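Side-chain contacts in uroporphyrin-III C-methyltransferase (PDB 1VE2), which probably methylates uroporphyrin-type tetrapyrroles, using S-adenosyl-L-methionine as the methyl donor, in porphyrin and related tetrapyrrole biosynthesis: residues R36-P40 and G41-L45; L18-K21 and A22-V25; G219-V222 and G223-G226; E65-T68 and A69-A73. All coordinates share one frame; numbering follows the deposited sequence.

Interaction 1 of 4, residues R36-P40 and G41-L45; sequences RLVHP and GVLAL
P40 and G41 open helix 40-43, and L43 folds back from its first turn onto V38. Proline suits the opening position because at the start of a helix no preceding turn offers a carbonyl, so the missing N-H costs no helix bond; its ring also holds phi near the helical value. Further on, A44 N donates to P40 O over 2.9 Å.

Glycine suits the next place because H39 ND1 sits close against its alpha carbon, 3.5 Å from G41 CA, on ground a side chain would need. G41 N gives its hydrogen to H39 ND1 at 2.8 Å, approaching the ring edge only 13° out of plane. H39 is the N-cap of the helix. With CG anti to its backbone N (chi1 -166°), its ring is set beside the start of the helix, where P40 CD lies over one face, offset toward the rim, and W190 meets the ring edge-to-face. The H39 carbonyl takes two further amides: L43 N donates to H39 O at 3.1 Å, almost in line with the carbonyl bond, while V42 N reaches H39 O at 3.0 Å from well above the carbonyl plane.

V38 and L43 stand just before the cap and in the fourth helical position, the pairing known as a hydrophobic staple. L43 CD2 packs on V38 CG1 at 3.7 Å, the two side chains lying at a slant. The branched V38 also reaches V42, its CG1 being 4.0 Å from V42 CB. V38, V42 and L43 all rest on L84 of strand 80-85, and L43 touches L50 of strand 49-52.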
loop_
_atom_site.group_PDB
_atom_site.type_symbol
_atom_site.label_atom_id
_atom_site.label_comp_id
_atom_site.label_asym_id
_atom_site.label_seq_id
_atom_site.Cartn_x
_atom_site.Cartn_y
_atom_site.Cartn_z
ATOM N N ARG A 36 -19.470 6.374 -1.644
ATOM C CA ARG A 36 -20.636 5.688 -1.088
ATOM C C ARG A 36 -20.254 4.460 -0.260
ATOM O O ARG A 36 -20.843 4.202 0.787
ATOM C CB ARG A 36 -21.570 5.221 -2.213
ATOM C CG ARG A 36 -22.059 6.302 -3.165
ATOM C CD ARG A 36 -23.252 7.062 -2.608
ATOM N NE ARG A 36 -23.834 7.950 -3.613
ATOM C CZ ARG A 36 -24.927 8.686 -3.426
ATOM N NH1 ARG A 36 -25.571 8.647 -2.265
ATOM N NH2 ARG A 36 -25.380 9.461 -4.403
ATOM N N LEU A 37 -19.270 3.705 -0.737
ATOM C CA LEU A 37 -18.844 2.477 -0.066
ATOM C C LEU A 37 -17.832 2.642 1.075
ATOM O O LEU A 37 -17.117 1.696 1.402
ATOM C CB LEU A 37 -18.278 1.499 -1.106
ATOM C CG LEU A 37 -18.624 0.002 -1.041
ATOM C CD1 LEU A 37 -18.107 -0.674 -2.307
ATOM C CD2 LEU A 37 -18.025 -0.657 0.198
ATOM N N VAL A 38 -17.756 3.823 1.680
ATOM C CA VAL A 38 -16.813 4.008 2.784
ATOM C C VAL A 38 -17.404 3.422 4.066
ATOM O O VAL A 38 -18.563 3.674 4.395
ATOM C CB VAL A 38 -16.464 5.502 2.992
ATOM C CG1 VAL A 38 -15.744 5.695 4.323
ATOM C CG2 VAL A 38 -15.566 5.981 1.855
ATOM N N HIS A 39 -16.596 2.635 4.772
ATOM C CA HIS A 39 -17.008 1.977 6.009
ATOM C C HIS A 39 -17.720 2.924 6.974
ATOM O O HIS A 39 -17.263 4.044 7.216
ATOM C CB HIS A 39 -15.785 1.355 6.691
ATOM C CG HIS A 39 -16.118 0.379 7.777
ATOM N ND1 HIS A 39 -16.613 0.766 9.006
ATOM C CD2 HIS A 39 -16.007 -0.971 7.825
ATOM C CE1 HIS A 39 -16.786 -0.303 9.764
ATOM N NE2 HIS A 39 -16.426 -1.369 9.071
ATOM N N PRO A 40 -18.860 2.481 7.533
ATOM C CA PRO A 40 -19.662 3.266 8.477
ATOM C C PRO A 40 -18.860 3.800 9.660
ATOM O O PRO A 40 -19.060 4.937 10.086
ATOM C CB PRO A 40 -20.743 2.281 8.919
ATOM C CG PRO A 40 -20.925 1.414 7.708
ATOM C CD PRO A 40 -19.494 1.176 7.264
ATOM N N GLY A 41 -17.957 2.973 10.181
ATOM C CA GLY A 41 -17.137 3.371 11.313
ATOM C C GLY A 41 -16.219 4.532 10.993
ATOM O O GLY A 41 -15.883 5.333 11.870
ATOM N N VAL A 42 -15.785 4.615 9.738
ATOM C CA VAL A 42 -14.926 5.712 9.322
ATOM C C VAL A 42 -15.762 6.979 9.176
ATOM O O VAL A 42 -15.384 8.042 9.670
ATOM C CB VAL A 42 -14.208 5.401 7.980
ATOM C CG1 VAL A 42 -13.398 6.599 7.532
ATOM C CG2 VAL A 42 -13.295 4.186 8.147
ATOM N N LEU A 43 -16.907 6.877 8.506
ATOM C CA LEU A 43 -17.758 8.054 8.329
ATOM C C LEU A 43 -18.160 8.636 9.693
ATOM O O LEU A 43 -18.186 9.849 9.879
ATOM C CB LEU A 43 -19.020 7.698 7.523
ATOM C CG LEU A 43 -18.798 7.250 6.071
ATOM C CD1 LEU A 43 -20.136 6.881 5.429
ATOM C CD2 LEU A 43 -18.120 8.373 5.282
ATOM N N ALA A 44 -18.458 7.760 10.645
ATOM C CA ALA A 44 -18.869 8.186 11.982
ATOM C C ALA A 44 -17.848 9.099 12.665
ATOM O O ALA A 44 -18.204 9.893 13.535
ATOM C CB ALA A 44 -19.139 6.970 12.844
ATOM N N LEU A 45 -16.583 8.996 12.272
ATOM C CA LEU A 45 -15.541 9.831 12.866
ATOM C C LEU A 45 -15.447 11.230 12.252
ATOM O O LEU A 45 -14.753 12.104 12.775
ATOM C CB LEU A 45 -14.192 9.124 12.766
ATOM C CG LEU A 45 -14.040 7.991 13.783
ATOM C CD1 LEU A 45 -12.912 7.044 13.375
ATOM C CD2 LEU A 45 -13.771 8.608 15.158
#

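Interaction 2 of 4, residues L18-K21 and A22-V25; sequences LTLK and ALRV
L18 and L23 meet in the tightest part of this contact: L18 CD1 presses against L23 CD2 at 3.5 Å, closer than methyl carbons usually settle. Next to it L18 CD2 lies 4.0 Å from A22 CB, and the small methyl of A22 also fits beside the hydroxyl of T19. That hydroxyl caps the helix. A chi1 of 64° puts T19 OG1 between its own backbone N and carbonyl carbon, facing the first turn, where A22 N donates to T19 OG1 across 3.2 Å. Threonine serves here because its short branch can offer an acceptor to the helix; the residue also touches V112 of strand 109-112 and H17 of the second subunit, probably in part through its methyl. The T19 carbonyl is occupied too, accepting from L23 N at 3.1 Å.

Elsewhere the packing is looser. L20 CD2 only grazes L23 CD1 at 4.1 Å, and the second subunit covers this pair, its P15 meeting L20 and its L20 meeting L23. The solvent side is the end formed by K21 and the exposed R24. K21 runs out fully extended past R24, K21 CE staying 4.3 Å from R24 NH2, and K21 NZ is 5.3 Å from that same atom, so the like charges do not touch. K21 NZ has its answer in a salt bridge to E110, which probably eases any repulsion.

With T19 as N-cap, A22 as the third helical residue, and L18 and L23 paired around the cap, this is a threonine-capped helix start with a hydrophobic staple, placed at the dimer interface.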
loop_
_atom_site.group_PDB
_atom_site.type_symbol
_atom_site.label_atom_id
_atom_site.label_comp_id
_atom_site.label_asym_id
_atom_site.label_seq_id
_atom_site.Cartn_x
_atom_site.Cartn_y
_atom_site.Cartn_z
ATOM N N LEU A 18 -7.339 3.473 9.863
ATOM C CA LEU A 18 -7.145 4.864 9.461
ATOM C C LEU A 18 -5.807 5.291 10.053
ATOM O O LEU A 18 -5.419 4.782 11.093
ATOM C CB LEU A 18 -8.222 5.769 10.067
ATOM C CG LEU A 18 -9.585 5.875 9.401
ATOM C CD1 LEU A 18 -10.528 6.719 10.262
ATOM C CD2 LEU A 18 -9.402 6.499 8.020
ATOM N N THR A 19 -5.106 6.216 9.408
ATOM C CA THR A 19 -3.842 6.696 9.964
ATOM C C THR A 19 -4.188 7.820 10.930
ATOM O O THR A 19 -5.305 8.328 10.916
ATOM C CB THR A 19 -2.906 7.267 8.893
ATOM O OG1 THR A 19 -3.510 8.424 8.290
ATOM C CG2 THR A 19 -2.620 6.212 7.833
ATOM N N LEU A 20 -3.229 8.221 11.754
ATOM C CA LEU A 20 -3.484 9.278 12.728
ATOM C C LEU A 20 -3.810 10.613 12.059
ATOM O O LEU A 20 -4.646 11.370 12.560
ATOM C CB LEU A 20 -2.278 9.430 13.667
ATOM C CG LEU A 20 -1.836 8.162 14.414
ATOM C CD1 LEU A 20 -0.847 8.541 15.514
ATOM C CD2 LEU A 20 -3.041 7.451 15.026
ATOM N N LYS A 21 -3.150 10.904 10.939
ATOM C CA LYS A 21 -3.397 12.150 10.214
ATOM C C LYS A 21 -4.807 12.123 9.643
ATOM O O LYS A 21 -5.542 13.113 9.707
ATOM C CB LYS A 21 -2.388 12.328 9.070
ATOM C CG LYS A 21 -2.505 13.681 8.375
ATOM C CD LYS A 21 -1.344 13.936 7.441
ATOM C CE LYS A 21 -1.482 15.289 6.761
ATOM N NZ LYS A 21 -0.330 15.589 5.851
ATOM N N ALA A 22 -5.183 10.984 9.070
ATOM C CA ALA A 22 -6.517 10.860 8.494
ATOM C C ALA A 22 -7.564 11.161 9.574
ATOM O O ALA A 22 -8.552 11.854 9.321
ATOM C CB ALA A 22 -6.708 9.459 7.923
ATOM N N LEU A 23 -7.340 10.646 10.778
ATOM C CA LEU A 23 -8.259 10.882 11.887
ATOM C C LEU A 23 -8.375 12.376 12.170
ATOM O O LEU A 23 -9.472 12.900 12.315
ATOM C CB LEU A 23 -7.765 10.175 13.153
ATOM C CG LEU A 23 -7.777 8.650 13.184
ATOM C CD1 LEU A 23 -7.071 8.166 14.448
ATOM C CD2 LEU A 23 -9.214 8.154 13.154
ATOM N N ARG A 24 -7.241 13.062 12.250
ATOM C CA ARG A 24 -7.273 14.490 12.534
ATOM C C ARG A 24 -8.043 15.243 11.468
ATOM O O ARG A 24 -8.879 16.088 11.782
ATOM C CB ARG A 24 -5.860 15.077 12.642
ATOM C CG ARG A 24 -5.870 16.592 12.900
ATOM C CD ARG A 24 -4.466 17.184 13.026
ATOM N NE ARG A 24 -3.726 17.183 11.762
ATOM C CZ ARG A 24 -4.020 17.954 10.715
ATOM N NH1 ARG A 24 -5.045 18.795 10.769
ATOM N NH2 ARG A 24 -3.283 17.890 9.614
ATOM N N VAL A 25 -7.760 14.941 10.203
ATOM C CA VAL A 25 -8.443 15.609 9.108
ATOM C C VAL A 25 -9.953 15.417 9.170
ATOM O O VAL A 25 -10.699 16.364 8.946
ATOM C CB VAL A 25 -7.932 15.118 7.734
ATOM C CG1 VAL A 25 -8.810 15.692 6.611
ATOM C CG2 VAL A 25 -6.482 15.536 7.552
#

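Interaction 3 of 4, residues G219-V222 and G223-G226; sequences GKVV and GLYG
The aromatic ring of Y225 lies with one face on the backbone of V222. V222 CA sits over the middle of that face, 3.8 Å from the ring centroid and 8° off the normal, a CH-pi contact. The valine methyls lie near the CD2-CE2 side of the ring: V222 CG1 is 3.7 Å from Y225 CD2, and V222 CG2 is 4.0 Å from Y225 CE2. Toward the opposite side, V221 O approaches obliquely, 3.7 Å from Y225 CE1. A chi1 of -72° swings the ring back over the preceding turn, so that a large flat residue covers the branched one three places earlier. The phenol OH is hydrogen-bonded to P128 O, which helps hold the far end of the ring, and A183 and V217 of the mixed sheet touch both V222 and Y225.

The backbone explains this spacing. Y225 N donates to V222 O at 3.0 Å, and G223 and L224 likewise each bond to the carbonyl three residues back. G219, just ahead, has a positive phi that suits glycine. Successive i+3 to i bonds, with donors standing above the carbonyl planes, are those of a short 3-10 helix, which here leads from strand 214-218 into helix 225-228.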
loop_
_atom_site.group_PDB
_atom_site.type_symbol
_atom_site.label_atom_id
_atom_site.label_comp_id
_atom_site.label_asym_id
_atom_site.label_seq_id
_atom_site.Cartn_x
_atom_site.Cartn_y
_atom_site.Cartn_z
ATOM N N GLY A 219 -0.918 -16.602 -8.360
ATOM C CA GLY A 219 0.514 -16.824 -8.399
ATOM C C GLY A 219 0.938 -17.889 -7.406
ATOM O O GLY A 219 0.182 -18.244 -6.504
ATOM N N LYS A 220 2.155 -18.397 -7.574
ATOM C CA LYS A 220 2.696 -19.428 -6.695
ATOM C C LYS A 220 2.634 -19.087 -5.206
ATOM O O LYS A 220 2.515 -19.983 -4.367
ATOM C CB LYS A 220 4.148 -19.736 -7.079
ATOM C CG LYS A 220 4.314 -20.368 -8.457
ATOM C CD LYS A 220 5.774 -20.637 -8.775
ATOM C CE LYS A 220 5.919 -21.341 -10.116
ATOM N NZ LYS A 220 7.343 -21.637 -10.427
ATOM N N VAL A 221 2.706 -17.802 -4.865
ATOM C CA VAL A 221 2.679 -17.417 -3.460
ATOM C C VAL A 221 1.331 -17.724 -2.799
ATOM O O VAL A 221 1.259 -17.921 -1.591
ATOM C CB VAL A 221 2.987 -15.907 -3.269
ATOM C CG1 VAL A 221 1.815 -15.064 -3.756
ATOM C CG2 VAL A 221 3.299 -15.625 -1.797
ATOM N N VAL A 222 0.271 -17.753 -3.596
ATOM C CA VAL A 222 -1.068 -18.026 -3.077
ATOM C C VAL A 222 -1.157 -19.455 -2.525
ATOM O O VAL A 222 -2.089 -19.795 -1.784
ATOM C CB VAL A 222 -2.134 -17.804 -4.184
ATOM C CG1 VAL A 222 -3.516 -18.160 -3.675
ATOM C CG2 VAL A 222 -2.122 -16.341 -4.629
ATOM N N GLY A 223 -0.172 -20.282 -2.865
ATOM C CA GLY A 223 -0.169 -21.652 -2.383
ATOM C C GLY A 223 -0.001 -21.739 -0.879
ATOM O O GLY A 223 -0.269 -22.774 -0.274
ATOM N N LEU A 224 0.436 -20.646 -0.265
ATOM C CA LEU A 224 0.639 -20.609 1.181
ATOM C C LEU A 224 -0.592 -20.117 1.937
ATOM O O LEU A 224 -0.651 -20.206 3.164
ATOM C CB LEU A 224 1.785 -19.662 1.525
ATOM C CG LEU A 224 3.208 -19.932 1.044
ATOM C CD1 LEU A 224 4.067 -18.721 1.372
ATOM C CD2 LEU A 224 3.754 -21.183 1.710
ATOM N N TYR A 225 -1.566 -19.593 1.205
ATOM C CA TYR A 225 -2.748 -19.012 1.824
ATOM C C TYR A 225 -3.598 -19.917 2.703
ATOM O O TYR A 225 -4.192 -19.450 3.673
ATOM C CB TYR A 225 -3.597 -18.339 0.745
ATOM C CG TYR A 225 -2.978 -17.050 0.212
ATOM C CD1 TYR A 225 -1.645 -16.722 0.487
ATOM C CD2 TYR A 225 -3.723 -16.162 -0.562
ATOM C CE1 TYR A 225 -1.074 -15.539 0.004
ATOM C CE2 TYR A 225 -3.162 -14.975 -1.053
ATOM C CZ TYR A 225 -1.840 -14.673 -0.766
ATOM O OH TYR A 225 -1.283 -13.512 -1.253
ATOM N N GLY A 226 -3.654 -21.206 2.378
ATOM C CA GLY A 226 -4.441 -22.123 3.184
ATOM C C GLY A 226 -3.922 -22.207 4.605
ATOM O O GLY A 226 -4.691 -22.205 5.566
#

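Interaction 4 of 4, residues E65-T68 and A69-A73; sequences EAIT and ARLIA
T68 and I72 are brought alongside by their first torsions: at chi1 -65° T68 holds CG2 anti to its backbone N, and I72, with chi1 -67° and an extended chi2, sends CD1 back down the helix. T68 CG2 and I72 CD1 then lie 3.9 Å apart, the two side chains pointing the same way one turn apart. Threonine can do double duty here, since its methyl packs while OG1, kept beside its own backbone N, is hydrogen-bonded to Q64 NE2. I67 CG2 reaches L71 CD1 at 4.2 Å.

These are the i to i+4 neighbours of an alpha-helix, and I72 N donating to T68 O at 3.1 Å, like L71 N to I67 O at 3.0 Å, marks the repeat. Helix 64-76 is the helical part of a beta-alpha-beta crossover between the parallel strands 49-52 and 80-85, so its residue types differ by side. I67 and L71 settle on R83 of the sheet, and L71 also on L33; T68 and I72 turn to helix 95-105, meeting A101 and A105, and I67 also touches E98 there. A66, A69 and E65 are exposed, as is R70, though part of R70 touches L33; R70 NH1 has a long, weak ion pair with E77 OE2.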
loop_
_atom_site.group_PDB
_atom_site.type_symbol
_atom_site.label_atom_id
_atom_site.label_comp_id
_atom_site.label_asym_id
_atom_site.label_seq_id
_atom_site.Cartn_x
_atom_site.Cartn_y
_atom_site.Cartn_z
ATOM N N GLU A 65 -16.229 15.360 -12.729
ATOM C CA GLU A 65 -16.194 16.799 -12.974
ATOM C C GLU A 65 -16.928 17.545 -11.863
ATOM O O GLU A 65 -16.517 18.631 -11.455
ATOM C CB GLU A 65 -16.848 17.156 -14.320
ATOM C CG GLU A 65 -16.459 16.254 -15.483
ATOM C CD GLU A 65 -17.267 14.971 -15.514
ATOM O OE1 GLU A 65 -18.413 14.973 -16.035
ATOM O OE2 GLU A 65 -16.759 13.960 -15.006
ATOM N N ALA A 66 -18.018 16.957 -11.381
ATOM C CA ALA A 66 -18.813 17.577 -10.327
ATOM C C ALA A 66 -18.072 17.558 -8.992
ATOM O O ALA A 66 -18.064 18.547 -8.250
ATOM C CB ALA A 66 -20.148 16.852 -10.194
ATOM N N ILE A 67 -17.457 16.423 -8.689
ATOM C CA ILE A 67 -16.717 16.273 -7.447
ATOM C C ILE A 67 -15.576 17.283 -7.418
ATOM O O ILE A 67 -15.455 18.076 -6.489
ATOM C CB ILE A 67 -16.149 14.843 -7.317
ATOM C CG1 ILE A 67 -17.301 13.831 -7.251
ATOM C CG2 ILE A 67 -15.269 14.735 -6.066
ATOM C CD1 ILE A 67 -16.846 12.379 -7.277
ATOM N N THR A 68 -14.744 17.267 -8.451
ATOM C CA THR A 68 -13.618 18.190 -8.508
ATOM C C THR A 68 -14.031 19.661 -8.427
ATOM O O THR A 68 -13.450 20.438 -7.669
ATOM C CB THR A 68 -12.796 17.951 -9.786
ATOM O OG1 THR A 68 -12.209 16.645 -9.717
ATOM C CG2 THR A 68 -11.697 19.004 -9.934
ATOM N N ALA A 69 -15.041 20.051 -9.196
ATOM C CA ALA A 69 -15.481 21.439 -9.174
ATOM C C ALA A 69 -15.948 21.840 -7.779
ATOM O O ALA A 69 -15.666 22.943 -7.313
ATOM C CB ALA A 69 -16.613 21.656 -10.188
ATOM N N ARG A 70 -16.654 20.937 -7.107
ATOM C CA ARG A 70 -17.161 21.242 -5.776
ATOM C C ARG A 70 -16.029 21.424 -4.764
ATOM O O ARG A 70 -16.085 22.323 -3.926
ATOM C CB ARG A 70 -18.128 20.147 -5.314
ATOM C CG ARG A 70 -18.830 20.457 -3.995
ATOM C CD ARG A 70 -19.416 21.866 -3.976
ATOM N NE ARG A 70 -20.222 22.109 -2.777
ATOM C CZ ARG A 70 -20.605 23.315 -2.361
ATOM N NH1 ARG A 70 -20.254 24.400 -3.041
ATOM N NH2 ARG A 70 -21.347 23.436 -1.267
ATOM N N LEU A 71 -14.999 20.584 -4.847
ATOM C CA LEU A 71 -13.858 20.697 -3.933
ATOM C C LEU A 71 -13.220 22.079 -4.109
ATOM O O LEU A 71 -12.931 22.779 -3.134
ATOM C CB LEU A 71 -12.822 19.599 -4.235
ATOM C CG LEU A 71 -13.251 18.151 -3.948
ATOM C CD1 LEU A 71 -12.190 17.178 -4.460
ATOM C CD2 LEU A 71 -13.475 17.967 -2.457
ATOM N N ILE A 72 -13.015 22.467 -5.363
ATOM C CA ILE A 72 -12.430 23.756 -5.684
ATOM C C ILE A 72 -13.350 24.879 -5.210
ATOM O O ILE A 72 -12.894 25.819 -4.565
ATOM C CB ILE A 72 -12.170 23.883 -7.206
ATOM C CG1 ILE A 72 -11.066 22.896 -7.616
ATOM C CG2 ILE A 72 -11.769 25.319 -7.568
ATOM C CD1 ILE A 72 -10.862 22.760 -9.117
ATOM N N ALA A 73 -14.642 24.778 -5.511
ATOM C CA ALA A 73 -15.591 25.809 -5.093
ATOM C C ALA A 73 -15.539 26.004 -3.575
ATOM O O ALA A 73 -15.432 27.129 -3.090
ATOM C CB ALA A 73 -17.010 25.431 -5.527
#

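How the interactions relate
From the N terminus the order is interaction 2, interaction 1, interaction 4, interaction 3; each is closed within its own few residues before the next opens, so none nests in or crosses another. Interaction 2 starts the helix after strand 4-9 and interaction 1 the helix after strand 31-34. These two touch: L45 CD1 lies 3.9 Å from L23 CD2, and V42 CG1 4.0 Å from L18 CD1, joining neighbouring helix starts beside the parallel sheet. Interaction 4 belongs to a later helix of that sheet, its nearest atoms about 9 Å from interaction 1. Interaction 3 borders the mixed sheet, its centre about 43 Å from that of interaction 4.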